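Local coordinates for protein alpha-L-rhamnosidase (Aspergillus terreus, PDB 6GSZ) that probably hydrolyses terminal non-reducing alpha-L-rhamnose residues in alpha-L-rhamnosides, as a calcium-binding, glycosylated glycosidase, at residues Arg787-Val792 and Arg841-Leu846; Ala834-Asn839 and Val854-Gly859. All coordinates share one frame; numbering follows the deposited sequence.

Overall arrangement
Contacts 1 and 2 both lie in the C-terminal beta-sandwich, one within a sheet and one at the sandwich's end. Contact 1 is an in-sheet pairing, with parallel strands 787-790 and 841-845 joined in the four-stranded sheet. In contact 2 the turn linking strand 853-856 to strand 859-868 meets the end of strand 828-836: its hydrogen bonds stay within the five-stranded sheet, while Val836-Val856 spans the sheets. Strands 841-845 and 853-856 are neighbours, and the contact centres are about 9 Å apart. Contact 2 is buried and built largely from backbone, valine and serine carbon. Contact 1 is only partly buried, and its outer face carries arginines, a carboxylate and calcium.

Contact 1: Arg787-Val792 and Arg841-Leu846. With CA (calcium ion), chain M.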
ATOM      1  N   ARG A 787      13.676   3.670  19.747  1.00 12.47           N
ATOM      2  CA  ARG A 787      15.115   3.495  19.801  1.00 12.64           C
ATOM      3  C   ARG A 787      15.561   3.163  18.379  1.00 11.85           C
ATOM      4  O   ARG A 787      14.823   2.442  17.661  1.00 12.69           O
ATOM      5  CB  ARG A 787      15.520   2.332  20.723  1.00 14.70           C
ATOM      6  CG  ARG A 787      15.151   2.534  22.177  1.00 16.73           C
ATOM      7  CD  ARG A 787      16.118   3.586  22.697  1.00 19.47           C
ATOM      8  NE  ARG A 787      15.955   3.926  24.113  1.00 19.51           N
ATOM      9  CZ  ARG A 787      15.222   4.936  24.553  1.00 20.67           C
ATOM     10  NH1 ARG A 787      14.512   5.640  23.682  1.00 19.80           N
ATOM     11  NH2 ARG A 787      15.185   5.203  25.853  1.00 23.33           N
ATOM     12  N   ILE A 788      16.599   3.831  17.908  1.00 13.15           N
ATOM     13  CA  ILE A 788      17.034   3.816  16.541  1.00 13.81           C
ATOM     14  C   ILE A 788      18.469   3.298  16.456  1.00 13.99           C
ATOM     15  O   ILE A 788      19.320   3.721  17.258  1.00 16.21           O
ATOM     16  CB  ILE A 788      16.919   5.225  15.930  1.00 13.85           C
ATOM     17  CG1 ILE A 788      15.516   5.778  16.183  1.00 15.29           C
ATOM     18  CG2 ILE A 788      17.297   5.221  14.457  1.00 15.78           C
ATOM     19  CD1 ILE A 788      15.297   7.188  15.700  1.00 17.58           C
ATOM     20  N   ASN A 789      18.773   2.431  15.490  1.00 13.71           N
ATOM     21  CA  ASN A 789      20.188   2.063  15.196  0.60 14.48           C
ATOM     22  C   ASN A 789      20.605   2.899  13.981  1.00 14.51           C
ATOM     23  O   ASN A 789      19.827   3.022  13.014  1.00 15.48           O
ATOM     24  CB  ASN A 789      20.336   0.534  15.066  0.60 17.02           C
ATOM     25  CG  ASN A 789      21.762   0.005  15.117  0.60 18.49           C
ATOM     26  OD1 ASN A 789      22.419   0.031  16.178  0.60 23.16           O
ATOM     27  ND2 ASN A 789      22.245  -0.548  14.000  0.60 20.58           N
ATOM     28  N   ILE A 790      21.793   3.494  14.073  1.00 13.63           N
ATOM     29  CA  ILE A 790      22.358   4.306  13.025  1.00 14.34           C
ATOM     30  C   ILE A 790      23.721   3.727  12.678  1.00 14.42           C
ATOM     31  O   ILE A 790      24.720   4.007  13.396  1.00 14.83           O
ATOM     32  CB  ILE A 790      22.426   5.797  13.386  1.00 14.75           C
ATOM     33  CG1 ILE A 790      21.043   6.283  13.813  1.00 15.57           C
ATOM     34  CG2 ILE A 790      22.969   6.565  12.196  1.00 16.63           C
ATOM     35  CD1 ILE A 790      20.938   7.750  14.107  1.00 17.57           C
ATOM     36  N   GLU A 791      23.755   2.863  11.669  1.00 14.38           N
ATOM     37  CA  GLU A 791      24.918   2.018  11.367  1.00 14.25           C
ATOM     38  C   GLU A 791      25.133   2.070   9.848  1.00 15.16           C
ATOM     39  O   GLU A 791      24.810   1.131   9.137  1.00 15.32           O
ATOM     40  CB  GLU A 791      24.702   0.599  11.942  1.00 16.43           C
ATOM     41  CG  GLU A 791      25.868  -0.380  11.780  1.00 18.65           C
ATOM     42  CD  GLU A 791      25.685  -1.734  12.475  1.00 25.23           C
ATOM     43  OE1 GLU A 791      24.691  -1.934  13.176  1.00 32.90           O
ATOM     44  OE2 GLU A 791      26.501  -2.638  12.305  1.00 33.16           O
ATOM     45  N   VAL A 792      25.682   3.203   9.383  1.00 13.42           N
ATOM     46  CA  VAL A 792      26.034   3.389   8.015  1.00 14.85           C
ATOM     47  C   VAL A 792      27.226   2.505   7.647  1.00 15.11           C
ATOM     48  O   VAL A 792      28.246   2.537   8.341  1.00 16.50           O
ATOM     49  CB  VAL A 792      26.370   4.854   7.699  1.00 16.48           C
ATOM     50  CG1 VAL A 792      26.992   4.972   6.306  1.00 17.79           C
ATOM     51  CG2 VAL A 792      25.166   5.753   7.897  1.00 17.46           C
ATOM     52  N   ARG A 841      16.032   7.803  21.338  1.00 13.25           N
ATOM     53  CA  ARG A 841      17.473   7.668  21.514  1.00 13.65           C
ATOM     54  C   ARG A 841      17.995   6.773  20.397  1.00 13.96           C
ATOM     55  O   ARG A 841      17.215   5.998  19.790  1.00 14.97           O
ATOM     56  CB  ARG A 841      17.895   7.121  22.878  1.00 15.19           C
ATOM     57  CG  ARG A 841      17.499   8.000  24.053  1.00 16.68           C
ATOM     58  CD  ARG A 841      18.085   7.569  25.361  1.00 20.18           C
ATOM     59  NE  ARG A 841      19.554   7.575  25.376  1.00 23.29           N
ATOM     60  CZ  ARG A 841      20.312   8.673  25.541  1.00 20.99           C
ATOM     61  NH1 ARG A 841      19.765   9.865  25.743  1.00 23.23           N
ATOM     62  NH2 ARG A 841      21.630   8.568  25.573  1.00 27.82           N
ATOM     63  N   ALA A 842      19.273   6.911  20.074  1.00 15.69           N
ATOM     64  CA  ALA A 842      19.873   6.117  19.038  1.00 15.06           C
ATOM     65  C   ALA A 842      21.218   5.542  19.509  1.00 14.11           C
ATOM     66  O   ALA A 842      21.863   6.060  20.429  1.00 16.80           O
ATOM     67  CB  ALA A 842      20.062   6.949  17.797  1.00 16.28           C
ATOM     68  N   THR A 843      21.620   4.462  18.850  1.00 14.45           N
ATOM     69  CA  THR A 843      22.962   3.942  18.928  1.00 15.52           C
ATOM     70  C   THR A 843      23.627   4.181  17.571  1.00 16.53           C
ATOM     71  O   THR A 843      23.150   3.659  16.556  1.00 16.25           O
ATOM     72  CB  THR A 843      23.000   2.450  19.283  1.00 20.25           C
ATOM     73  OG1 THR A 843      22.371   2.304  20.547  1.00 23.22           O
ATOM     74  CG2 THR A 843      24.410   1.909  19.391  1.00 22.44           C
ATOM     75  N   VAL A 844      24.656   5.029  17.572  1.00 16.25           N
ATOM     76  CA  VAL A 844      25.415   5.311  16.395  1.00 15.93           C
ATOM     77  C   VAL A 844      26.616   4.369  16.387  1.00 17.00           C
ATOM     78  O   VAL A 844      27.410   4.361  17.339  1.00 18.93           O
ATOM     79  CB  VAL A 844      25.836   6.787  16.350  1.00 17.02           C
ATOM     80  CG1 VAL A 844      26.679   7.087  15.120  1.00 18.13           C
ATOM     81  CG2 VAL A 844      24.637   7.718  16.467  1.00 18.10           C
ATOM     82  N   VAL A 845      26.747   3.559  15.348  1.00 16.41           N
ATOM     83  CA  VAL A 845      27.876   2.647  15.172  1.00 16.84           C
ATOM     84  C   VAL A 845      28.719   3.193  14.018  1.00 18.37           C
ATOM     85  O   VAL A 845      28.288   3.139  12.855  1.00 18.68           O
ATOM     86  CB  VAL A 845      27.375   1.219  14.864  1.00 19.33           C
ATOM     87  CG1 VAL A 845      28.536   0.254  14.691  1.00 21.84           C
ATOM     88  CG2 VAL A 845      26.392   0.734  15.918  1.00 23.85           C
ATOM     89  N   LEU A 846      29.886   3.757  14.345  1.00 16.89           N
ATOM     90  CA  LEU A 846      30.694   4.376  13.306  1.00 19.34           C
ATOM     91  C   LEU A 846      31.420   3.285  12.540  1.00 19.30           C
ATOM     92  O   LEU A 846      31.712   2.221  13.110  1.00 22.21           O
ATOM     93  CB  LEU A 846      31.618   5.420  13.929  1.00 21.68           C
ATOM     94  CG  LEU A 846      30.858   6.572  14.597  1.00 22.10           C
ATOM     95  CD1 LEU A 846      31.795   7.424  15.414  1.00 26.82           C
ATOM     96  CD2 LEU A 846      30.162   7.450  13.578  1.00 23.55           C
TER
HETATM   97 CA    CA M 931      25.019  -4.288  13.292  1.00 40.81          CA
HETATM   98  O   HOH W   1      19.047   2.266  20.175  1.00 48.43           O
HETATM   99  O   HOH W   2      26.653   5.122  11.479  1.00 18.36           O
HETATM  100  O   HOH W   3      28.808   1.416  10.755  1.00 25.78           O
HETATM  101  O   HOH W   4      22.369  -4.045  12.887  1.00 58.06           O
HETATM  102  O   HOH W   5      23.317  -3.344  15.060  1.00 72.26           O
HETATM  103  O   HOH W   6      25.894  -3.362  15.620  1.00 50.27           O
HETATM  104  O   HOH W   7      27.280  -4.749  13.656  0.50 36.49           O
HETATM  105  O   HOH W   8      26.039  -6.181  12.331  1.00 60.06           O
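Ile788 and Ile790 meet Ala842 and Val844 on the inner face of two parallel strands, within the four-stranded sheet of the C-terminal beta-sandwich. The backbone follows the parallel pattern, each isoleucine bonding through both N and O. Ile788 N reaches Arg841 O (2.9 Å) while Ile788 O accepts from Thr843 N; Ile790 N donates to Thr843 O and Ile790 O accepts from Val845 N (2.8 Å). The buried, tightly packed side is apolar: Ile790 CD1 lies 3.9 Å from Ala842 CB. CG1 of Ile790, placed anti to the carbonyl carbon (chi1 -54°), carries that methyl beside the alanine; Val836 of the opposing sheet touches both, and Ala834 touches Ile790.

The outer face is more polar and partly open to solvent. Arg787 and Arg841 run side by side. Arg841 CB sits 3.6 Å above the plane of the Arg787 guanidinium, offset to its rim. The guanidinium planes are turned 77° apart, and Arg841 NE is claimed by a salt bridge to Asp855, which probably eases the proximity of like charges.

Beyond the Val845 N to Ile790 O bond, one water bridges Ile790 O, Val792 N and Val845 O. Glu791 lies alongside Val845, its CG 3.8 Å from Val845 CB, and, with CG anti to the backbone N (chi1 -177°) and the chain extended beyond it, reaches a calcium ion otherwise ligated by five waters. Asn789 ND2 steadies it by donating to the anti lone pair of Glu791 OE1 (2.9 Å). Its carboxylate is bidentate, with Glu791 OE1 and Glu791 OE2 each 2.4 Å from the calcium.

Contact 2: Ala834-Asn839 and Val854-Gly859; sequences AEVPPN and VDVGSG
Val836 and Gly859 exchange a pair of backbone hydrogen bonds, Val836 N to Gly859 O and Gly859 N to Val836 O, both 2.9 Å long and close to straight. They make one antiparallel hydrogen-bonded pair at the end of strand 828-836. Gly859 sits at a positive phi (127°), a conformation accessible chiefly to glycine; at its backbone angles a side chain would be jammed against the preceding carbonyl O. Weaker CA-H...O contacts supplement these bonds: Gly859 O also receives the CA-H of Glu835 (CA to Gly859 O 3.5 Å), and Val836 O that of Ser858 (CA to Val836 O 3.3 Å).

Side-chain packing centres on Val836. The Val836 and Val856 side chains cross at a slant, with Val836 CG2 4.2 Å from Val856 CG2. Val836 CG1 also packs against Gly857 O at 3.5 Å, a polar atom that accepts a bond from His861 NE2. The two valines face the interior of the C-terminal beta-sandwich: strand 853-856 belongs to the four-stranded sheet, and Gly857-Ser858 carries the chain across to strand 859-868, which lies beside strand 828-836 in the other sheet. Pro837 and Pro838 begin the earlier crossing, from strand 828-836 to strand 841-845.

Ser858 splits its side chain between two kinds of contact. Ser858 CB rests 3.3 Å from Pro837 O and 3.6 Å from Pro838 CA. With chi1 at 68° the hydroxyl occupies the position between the backbone N and the carbonyl carbon, where Ser858 OG is hydrogen-bonded to Val33 O and Trp36 N, in the N-terminal part of the chain.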
ATOM      1  N   ALA A 834      23.762  13.064  11.886  1.00 16.33           N
ATOM      2  CA  ALA A 834      22.659  12.198  12.258  1.00 15.98           C
ATOM      3  C   ALA A 834      21.653  13.030  13.050  1.00 17.42           C
ATOM      4  O   ALA A 834      22.010  13.688  14.007  1.00 20.28           O
ATOM      5  CB  ALA A 834      23.150  11.048  13.089  1.00 18.45           C
ATOM      6  N   GLU A 835      20.409  13.019  12.586  1.00 14.56           N
ATOM      7  CA  GLU A 835      19.302  13.687  13.255  1.00 14.67           C
ATOM      8  C   GLU A 835      18.459  12.640  13.973  1.00 13.91           C
ATOM      9  O   GLU A 835      18.063  11.653  13.349  1.00 14.79           O
ATOM     10  CB  GLU A 835      18.470  14.378  12.193  1.00 19.06           C
ATOM     11  CG  GLU A 835      17.301  15.158  12.675  1.00 23.25           C
ATOM     12  CD  GLU A 835      16.510  15.774  11.515  1.00 28.07           C
ATOM     13  OE1 GLU A 835      16.768  15.398  10.295  1.00 25.95           O
ATOM     14  OE2 GLU A 835      15.649  16.624  11.812  1.00 31.22           O
ATOM     15  N   VAL A 836      18.234  12.855  15.265  1.00 12.60           N
ATOM     16  CA  VAL A 836      17.514  11.938  16.161  1.00 13.92           C
ATOM     17  C   VAL A 836      16.342  12.717  16.726  1.00 14.95           C
ATOM     18  O   VAL A 836      16.530  13.782  17.300  1.00 14.21           O
ATOM     19  CB  VAL A 836      18.444  11.381  17.254  1.00 15.74           C
ATOM     20  CG1 VAL A 836      17.728  10.516  18.293  1.00 15.77           C
ATOM     21  CG2 VAL A 836      19.590  10.620  16.606  1.00 15.79           C
ATOM     22  N   PRO A 837      15.086  12.252  16.544  1.00 14.54           N
ATOM     23  CA  PRO A 837      13.960  13.066  16.962  1.00 12.51           C
ATOM     24  C   PRO A 837      13.727  13.121  18.462  1.00 13.22           C
ATOM     25  O   PRO A 837      14.140  12.216  19.227  1.00 14.02           O
ATOM     26  CB  PRO A 837      12.762  12.436  16.213  1.00 13.59           C
ATOM     27  CG  PRO A 837      13.192  10.997  15.975  1.00 14.15           C
ATOM     28  CD  PRO A 837      14.698  11.010  15.863  1.00 14.43           C
ATOM     29  N   PRO A 838      13.017  14.189  18.905  1.00 12.60           N
ATOM     30  CA  PRO A 838      12.614  14.309  20.295  1.00 13.24           C
ATOM     31  C   PRO A 838      11.965  13.004  20.774  1.00 13.51           C
ATOM     32  O   PRO A 838      11.167  12.389  20.072  1.00 13.59           O
ATOM     33  CB  PRO A 838      11.655  15.512  20.302  1.00 14.62           C
ATOM     34  CG  PRO A 838      12.087  16.327  19.109  1.00 14.97           C
ATOM     35  CD  PRO A 838      12.510  15.307  18.083  1.00 15.37           C
ATOM     36  N   ASN A 839      12.226  12.655  22.030  1.00 13.81           N
ATOM     37  CA  ASN A 839      11.621  11.524  22.740  1.00 12.09           C
ATOM     38  C   ASN A 839      12.185  10.168  22.300  1.00 13.03           C
ATOM     39  O   ASN A 839      11.619   9.128  22.686  1.00 15.88           O
ATOM     40  CB  ASN A 839      10.087  11.545  22.650  1.00 13.12           C
ATOM     41  CG  ASN A 839       9.446  11.075  23.941  1.00 12.17           C
ATOM     42  OD1 ASN A 839      10.084  11.137  25.015  1.00 13.63           O
ATOM     43  ND2 ASN A 839       8.198  10.626  23.893  1.00 14.23           N
ATOM     44  N   VAL A 854      28.109   4.584  20.141  1.00 21.75           N
ATOM     45  CA  VAL A 854      27.786   5.767  20.917  1.00 22.67           C
ATOM     46  C   VAL A 854      26.273   5.819  21.128  1.00 18.89           C
ATOM     47  O   VAL A 854      25.531   5.792  20.150  1.00 20.05           O
ATOM     48  CB  VAL A 854      28.231   7.029  20.152  1.00 28.11           C
ATOM     49  CG1 VAL A 854      28.036   8.270  20.977  1.00 31.93           C
ATOM     50  CG2 VAL A 854      29.660   6.915  19.664  1.00 38.99           C
ATOM     51  N   ASP A 855      25.813   5.966  22.380  1.00 19.02           N
ATOM     52  CA  ASP A 855      24.384   6.169  22.722  1.00 18.25           C
ATOM     53  C   ASP A 855      24.153   7.681  22.673  1.00 16.54           C
ATOM     54  O   ASP A 855      24.904   8.446  23.308  1.00 19.89           O
ATOM     55  CB  ASP A 855      24.090   5.592  24.120  1.00 25.10           C
ATOM     56  CG  ASP A 855      22.673   5.730  24.695  1.00 37.19           C
ATOM     57  OD1 ASP A 855      21.728   5.949  23.904  1.00 45.88           O
ATOM     58  OD2 ASP A 855      22.501   5.590  25.972  1.00 53.22           O
ATOM     59  N   VAL A 856      23.098   8.123  21.997  1.00 15.33           N
ATOM     60  CA  VAL A 856      22.772   9.517  21.930  1.00 16.60           C
ATOM     61  C   VAL A 856      21.271   9.711  22.133  1.00 16.66           C
ATOM     62  O   VAL A 856      20.500   8.822  21.772  1.00 18.71           O
ATOM     63  CB  VAL A 856      23.177  10.149  20.585  1.00 17.75           C
ATOM     64  CG1 VAL A 856      24.646  10.118  20.353  1.00 23.20           C
ATOM     65  CG2 VAL A 856      22.478   9.540  19.384  1.00 19.11           C
ATOM     66  N   GLY A 857      20.912  10.928  22.589  1.00 16.46           N
ATOM     67  CA  GLY A 857      19.542  11.376  22.627  1.00 16.18           C
ATOM     68  C   GLY A 857      19.222  12.271  21.438  1.00 17.00           C
ATOM     69  O   GLY A 857      19.942  12.291  20.418  1.00 17.72           O
ATOM     70  N   SER A 858      18.088  12.957  21.533  1.00 15.08           N
ATOM     71  CA  SER A 858      17.589  13.743  20.401  1.00 14.53           C
ATOM     72  C   SER A 858      18.565  14.865  20.027  1.00 16.49           C
ATOM     73  O   SER A 858      19.419  15.304  20.847  1.00 17.54           O
ATOM     74  CB  SER A 858      16.225  14.343  20.685  1.00 13.94           C
ATOM     75  OG  SER A 858      16.279  15.357  21.693  1.00 16.02           O
ATOM     76  N   GLY A 859      18.460  15.314  18.778  1.00 16.44           N
ATOM     77  CA  GLY A 859      19.187  16.467  18.277  1.00 17.35           C
ATOM     78  C   GLY A 859      19.937  16.130  17.009  1.00 17.49           C
ATOM     79  O   GLY A 859      19.691  15.103  16.390  1.00 20.56           O
TER